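Local coordinates for protein glycosyltransferase (Streptomyces viridochromogenes, PDB 2IUY) that probably transfers a sugar from a nucleotide-activated donor during avilamycin A biosynthesis, as a retaining glycosyltransferase of family GT4, at residues 144-149 with 322-327; 183-188 with 208-213. All blocks are in the same frame, centred on the assembly; numbering follows the deposited sequence.

Contact 1 of 2, residues 144-149 with 322-327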
loop_
_atom_site.group_PDB
_atom_site.type_symbol
_atom_site.label_atom_id
_atom_site.label_comp_id
_atom_site.label_asym_id
_atom_site.label_seq_id
_atom_site.Cartn_x
_atom_site.Cartn_y
_atom_site.Cartn_z
ATOM N N PRO A 144 6.248 -0.373 -8.478
ATOM C CA PRO A 144 5.149 -0.849 -7.622
ATOM C C PRO A 144 5.505 -0.801 -6.146
ATOM O O PRO A 144 6.684 -0.497 -5.791
ATOM C CB PRO A 144 4.916 -2.282 -8.151
ATOM C CG PRO A 144 6.265 -2.724 -8.635
ATOM C CD PRO A 144 6.857 -1.480 -9.259
ATOM N N ILE A 145 4.503 -1.049 -5.286
ATOM C CA ILE A 145 4.682 -1.024 -3.825
ATOM C C ILE A 145 5.638 -2.137 -3.377
ATOM O O ILE A 145 5.490 -3.301 -3.795
ATOM C CB ILE A 145 3.343 -1.098 -3.076
ATOM C CG1 ILE A 145 2.479 0.166 -3.346
ATOM C CG2 ILE A 145 3.552 -1.355 -1.623
ATOM C CD1 ILE A 145 1.026 -0.027 -2.887
ATOM N N PRO A 146 6.650 -1.763 -2.561
ATOM C CA PRO A 146 7.627 -2.699 -2.025
ATOM C C PRO A 146 7.116 -3.390 -0.768
ATOM O O PRO A 146 6.235 -2.876 -0.069
ATOM C CB PRO A 146 8.801 -1.779 -1.638
ATOM C CG PRO A 146 8.184 -0.508 -1.233
ATOM C CD PRO A 146 6.940 -0.375 -2.144
ATOM N N VAL A 147 7.703 -4.537 -0.489
ATOM C CA VAL A 147 7.418 -5.239 0.708
ATOM C C VAL A 147 8.755 -5.817 1.243
ATOM O O VAL A 147 9.546 -6.373 0.485
ATOM C CB VAL A 147 6.268 -6.274 0.426
ATOM C CG1 VAL A 147 6.687 -7.508 -0.403
ATOM C CG2 VAL A 147 5.525 -6.539 1.625
ATOM N N ASP A 148 9.008 -5.639 2.542
ATOM C CA ASP A 148 10.163 -6.245 3.215
ATOM C C ASP A 148 9.706 -7.531 3.910
ATOM O O ASP A 148 8.973 -7.480 4.936
ATOM C CB ASP A 148 10.731 -5.234 4.225
ATOM C CG ASP A 148 11.938 -5.758 5.011
ATOM O OD1 ASP A 148 12.459 -6.872 4.742
ATOM O OD2 ASP A 148 12.378 -5.012 5.918
ATOM N N PRO A 149 10.158 -8.683 3.387
ATOM C CA PRO A 149 9.756 -9.948 3.973
ATOM C C PRO A 149 10.033 -10.045 5.464
ATOM O O PRO A 149 9.254 -10.723 6.153
ATOM C CB PRO A 149 10.551 -11.005 3.194
ATOM C CG PRO A 149 11.070 -10.293 1.945
ATOM C CD PRO A 149 11.034 -8.830 2.209
ATOM N N VAL A 322 14.386 -4.452 -1.497
ATOM C CA VAL A 322 15.722 -4.035 -1.961
ATOM C C VAL A 322 15.690 -3.781 -3.457
ATOM O O VAL A 322 16.285 -2.797 -3.942
ATOM C CB VAL A 322 16.858 -5.094 -1.554
ATOM C CG1 VAL A 322 18.168 -4.857 -2.308
ATOM C CG2 VAL A 322 17.121 -5.081 -0.033
ATOM N N THR A 323 14.997 -4.659 -4.184
ATOM C CA THR A 323 14.789 -4.458 -5.616
ATOM C C THR A 323 14.054 -3.142 -5.929
ATOM O O THR A 323 14.429 -2.436 -6.859
ATOM C CB THR A 323 14.110 -5.681 -6.398
ATOM O OG1 THR A 323 14.186 -5.419 -7.814
ATOM C CG2 THR A 323 12.644 -5.783 -6.131
ATOM N N ILE A 324 12.997 -2.859 -5.172
ATOM C CA ILE A 324 12.220 -1.628 -5.355
ATOM C C ILE A 324 13.000 -0.402 -4.887
ATOM O O ILE A 324 13.016 0.604 -5.566
ATOM C CB ILE A 324 10.895 -1.678 -4.585
ATOM C CG1 ILE A 324 10.008 -2.803 -5.150
ATOM C CG2 ILE A 324 10.166 -0.274 -4.626
ATOM C CD1 ILE A 324 9.811 -2.722 -6.696
ATOM N N ALA A 325 13.669 -0.509 -3.738
ATOM C CA ALA A 325 14.526 0.590 -3.300
ATOM C C ALA A 325 15.608 0.934 -4.337
ATOM O O ALA A 325 15.910 2.091 -4.541
ATOM C CB ALA A 325 15.143 0.308 -1.920
ATOM N N GLU A 326 16.223 -0.063 -4.956
ATOM C CA GLU A 326 17.285 0.229 -5.918
ATOM C C GLU A 326 16.702 0.843 -7.177
ATOM O O GLU A 326 17.281 1.714 -7.753
ATOM C CB GLU A 326 18.233 -0.989 -6.155
ATOM C CG GLU A 326 17.711 -2.139 -6.990
ATOM C CD GLU A 326 18.640 -3.390 -6.959
ATOM O OE1 GLU A 326 19.717 -3.327 -6.292
ATOM O OE2 GLU A 326 18.268 -4.434 -7.576
ATOM N N ARG A 327 15.485 0.469 -7.540
ATOM C CA ARG A 327 14.751 1.186 -8.583
ATOM C C ARG A 327 14.522 2.667 -8.286
ATOM O O ARG A 327 14.759 3.520 -9.150
ATOM C CB ARG A 327 13.430 0.460 -8.961
ATOM C CG ARG A 327 13.752 -0.779 -9.786
ATOM C CD ARG A 327 12.580 -1.676 -9.877
ATOM N NE ARG A 327 11.493 -1.097 -10.692
ATOM C CZ ARG A 327 10.411 -1.792 -11.045
ATOM N NH1 ARG A 327 10.297 -3.081 -10.672
ATOM N NH2 ARG A 327 9.468 -1.216 -11.789
#
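I324 projects from helix 321-336 onto the proline-rich run 144-149 and meets both P144 and P146. CG2, set anti to the backbone N (chi1 of CG1 -64°), makes the closest contact with the ring of P146, where CB of P146 lies 3.6 Å from CG2 of I324. The other branch reaches P144, with CD1 of I324 4.0 Å from CG of P144, while the carbonyl O of P144 sits 3.7 Å from I324 CG2. The isoleucine thus spans the two prolines, and I145 between them points the other way, against V35 and helix 256-263. P144 also borders the arginine one turn further along the helix: its CD lies 3.6 Å from NH2 of R327 and approaches the guanidinium plane obliquely, the two side chains crossing at about a right angle. That same NH2 makes a weak hydrogen bond to the carbonyl of V142, just ahead of the segment. No hydrogen bond joins the two segments, so the seam is held by van der Waals packing. Nearby, P146 also touches V35 of helix 31-45, and its side chain is about 7 Å from that of T256, a UDP-binding residue. A chain linking the two Rossmann-like domains, packed against a C-terminal helix that returns to the N-terminal domain, is characteristic of the GT-B fold.

Contact 2 of 2, residues 183-188 with 208-213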
loop_
_atom_site.group_PDB
_atom_site.type_symbol
_atom_site.label_atom_id
_atom_site.label_comp_id
_atom_site.label_asym_id
_atom_site.label_seq_id
_atom_site.Cartn_x
_atom_site.Cartn_y
_atom_site.Cartn_z
ATOM N N PHE A 183 -18.334 -12.813 -2.735
ATOM C CA PHE A 183 -17.470 -13.856 -3.285
ATOM C C PHE A 183 -17.246 -14.984 -2.244
ATOM O O PHE A 183 -17.318 -16.185 -2.563
ATOM C CB PHE A 183 -16.164 -13.243 -3.853
ATOM C CG PHE A 183 -15.225 -14.271 -4.446
ATOM C CD1 PHE A 183 -15.240 -14.537 -5.810
ATOM C CD2 PHE A 183 -14.323 -14.951 -3.639
ATOM C CE1 PHE A 183 -14.422 -15.488 -6.359
ATOM C CE2 PHE A 183 -13.481 -15.930 -4.195
ATOM C CZ PHE A 183 -13.523 -16.183 -5.568
ATOM N N ALA A 184 -16.972 -14.587 -1.003
ATOM C CA ALA A 184 -16.861 -15.531 0.116
ATOM C C ALA A 184 -18.153 -16.332 0.238
ATOM O O ALA A 184 -18.104 -17.556 0.261
ATOM C CB ALA A 184 -16.562 -14.795 1.433
ATOM N N HIS A 185 -19.294 -15.649 0.345
ATOM C CA HIS A 185 -20.607 -16.325 0.299
ATOM C C HIS A 185 -20.733 -17.393 -0.837
ATOM O O HIS A 185 -21.139 -18.528 -0.585
ATOM C CB HIS A 185 -21.754 -15.316 0.259
ATOM C CG HIS A 185 -23.103 -15.959 0.139
ATOM N ND1 HIS A 185 -23.734 -16.144 -1.072
ATOM C CD2 HIS A 185 -23.910 -16.511 1.074
ATOM C CE1 HIS A 185 -24.886 -16.760 -0.874
ATOM N NE2 HIS A 185 -25.013 -16.997 0.419
ATOM N N ALA A 186 -20.361 -17.022 -2.056
ATOM C CA ALA A 186 -20.342 -17.897 -3.210
ATOM C C ALA A 186 -19.548 -19.180 -2.955
ATOM O O ALA A 186 -19.906 -20.238 -3.479
ATOM C CB ALA A 186 -19.751 -17.156 -4.457
ATOM N N CYS A 187 -18.467 -19.055 -2.179
ATOM C CA CYS A 187 -17.491 -20.112 -1.964
ATOM C C CYS A 187 -17.864 -20.979 -0.779
ATOM O O CYS A 187 -17.240 -22.012 -0.599
ATOM C CB CYS A 187 -16.079 -19.504 -1.701
ATOM S SG CYS A 187 -15.294 -18.760 -3.130
ATOM N N GLY A 188 -18.850 -20.548 0.022
ATOM C CA GLY A 188 -19.236 -21.205 1.264
ATOM C C GLY A 188 -18.241 -20.896 2.388
ATOM O O GLY A 188 -18.067 -21.702 3.371
ATOM N N ARG A 208 -26.644 -7.120 6.666
ATOM C CA ARG A 208 -27.951 -7.542 6.163
ATOM C C ARG A 208 -27.872 -8.637 5.095
ATOM O O ARG A 208 -28.531 -9.668 5.187
ATOM C CB ARG A 208 -28.717 -6.315 5.632
ATOM C CG ARG A 208 -30.084 -6.638 5.071
ATOM C CD ARG A 208 -30.857 -5.399 4.572
ATOM N NE ARG A 208 -30.361 -4.828 3.308
ATOM C CZ ARG A 208 -30.605 -5.300 2.082
ATOM N NH1 ARG A 208 -31.327 -6.405 1.894
ATOM N NH2 ARG A 208 -30.103 -4.666 1.033
ATOM N N ARG A 209 -27.071 -8.397 4.070
ATOM C CA ARG A 209 -27.016 -9.273 2.919
ATOM C C ARG A 209 -26.153 -10.511 3.134
ATOM O O ARG A 209 -26.483 -11.564 2.597
ATOM C CB ARG A 209 -26.567 -8.492 1.682
ATOM C CG ARG A 209 -27.590 -7.406 1.318
ATOM C CD ARG A 209 -27.119 -6.475 0.201
ATOM N NE ARG A 209 -26.552 -7.191 -0.945
ATOM C CZ ARG A 209 -26.332 -6.620 -2.135
ATOM N NH1 ARG A 209 -26.644 -5.333 -2.321
ATOM N NH2 ARG A 209 -25.833 -7.343 -3.141
ATOM N N TYR A 210 -25.059 -10.359 3.900
ATOM C CA TYR A 210 -24.052 -11.407 4.077
ATOM C C TYR A 210 -23.608 -11.614 5.518
ATOM O O TYR A 210 -22.493 -12.064 5.760
ATOM C CB TYR A 210 -22.830 -11.103 3.200
ATOM C CG TYR A 210 -23.196 -11.002 1.753
ATOM C CD1 TYR A 210 -23.516 -12.144 1.021
ATOM C CD2 TYR A 210 -23.250 -9.762 1.117
ATOM C CE1 TYR A 210 -23.881 -12.065 -0.331
ATOM C CE2 TYR A 210 -23.600 -9.668 -0.223
ATOM C CZ TYR A 210 -23.897 -10.825 -0.951
ATOM O OH TYR A 210 -24.251 -10.738 -2.287
ATOM N N GLY A 211 -24.501 -11.332 6.474
ATOM C CA GLY A 211 -24.165 -11.481 7.913
ATOM C C GLY A 211 -23.511 -12.813 8.313
ATOM O O GLY A 211 -22.525 -12.844 9.069
ATOM N N SER A 212 -24.049 -13.904 7.793
ATOM C CA SER A 212 -23.612 -15.240 8.179
ATOM C C SER A 212 -22.253 -15.557 7.557
ATOM O O SER A 212 -21.558 -16.478 7.964
ATOM C CB SER A 212 -24.663 -16.284 7.806
ATOM O OG SER A 212 -24.817 -16.390 6.392
ATOM N N THR A 213 -21.869 -14.763 6.573
ATOM C CA THR A 213 -20.563 -14.868 5.920
ATOM C C THR A 213 -19.500 -14.026 6.618
ATOM O O THR A 213 -18.402 -14.520 6.869
ATOM C CB THR A 213 -20.702 -14.432 4.486
ATOM O OG1 THR A 213 -21.537 -15.374 3.848
ATOM C CG2 THR A 213 -19.321 -14.332 3.715
#
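H185 reaches from the last turn of helix 177-187 into the angle between Y210 and T213. A chi1 of 177° swings the imidazole out from its own helix, and the side chain crosses that of Y210 at about a right angle. The two rings are neither stacked nor edge-to-face: their planes are inclined at 56° and their centroids stand 5.6 Å apart. The nearest approach is made by the stem of the histidine, whose CB lies 3.7 Å from CD1 of Y210. T213 comes in differently, with its hydroxyl at the edge of the imidazole and in the ring plane, OG1 being 3.8 Å from CD2 of H185. The same OG1 is 3.6 Å from H185 CB, so this oxygen is in van der Waals contact with the histidine and makes no hydrogen bond to it. Helices 177-187 and 200-210 are the successive connecting helices of two beta-alpha-beta units in the C-terminal Rossmann-like domain, leading from strand 165-168 through strand 191-194 to strand 214-216. The contact falls near the C-terminal parts of both helices, and T213 stands just before the outermost strand, with backbone hydrogen bonding to L191. On the sheet side of the histidine, the methyl of T213 faces inward: CG2 lies 3.6 Å from A184 CB, and L191 touches both residues. Y210 continues along helix 177-187 to L178, A181 and A182. Beyond H185 the helix closes at G188 in a Schellman motif, where phi is positive (77°) and G188 N is hydrogen-bonded to the carbonyl O of H185 at 3.1 Å.

Both segments of contact 2 fall between the two of contact 1 in sequence: 144-149 comes first, then 183-188 and 208-213, and 322-327 last. The two lie on opposite sides of the chain's centre, with their own centres 35 Å apart and nearest atoms about 21 Å apart, and share no helix or strand. Contact 2 is packing within the C-terminal domain, joining neighbouring helices near the outer strand of the sheet that runs from 214-216 to 284-286, remote from the UDP-binding residues. Contact 1 instead joins parts of the interdomain region, the chain between the two sheets and the C-terminal helix, beside the nucleotide site at T256 and E260.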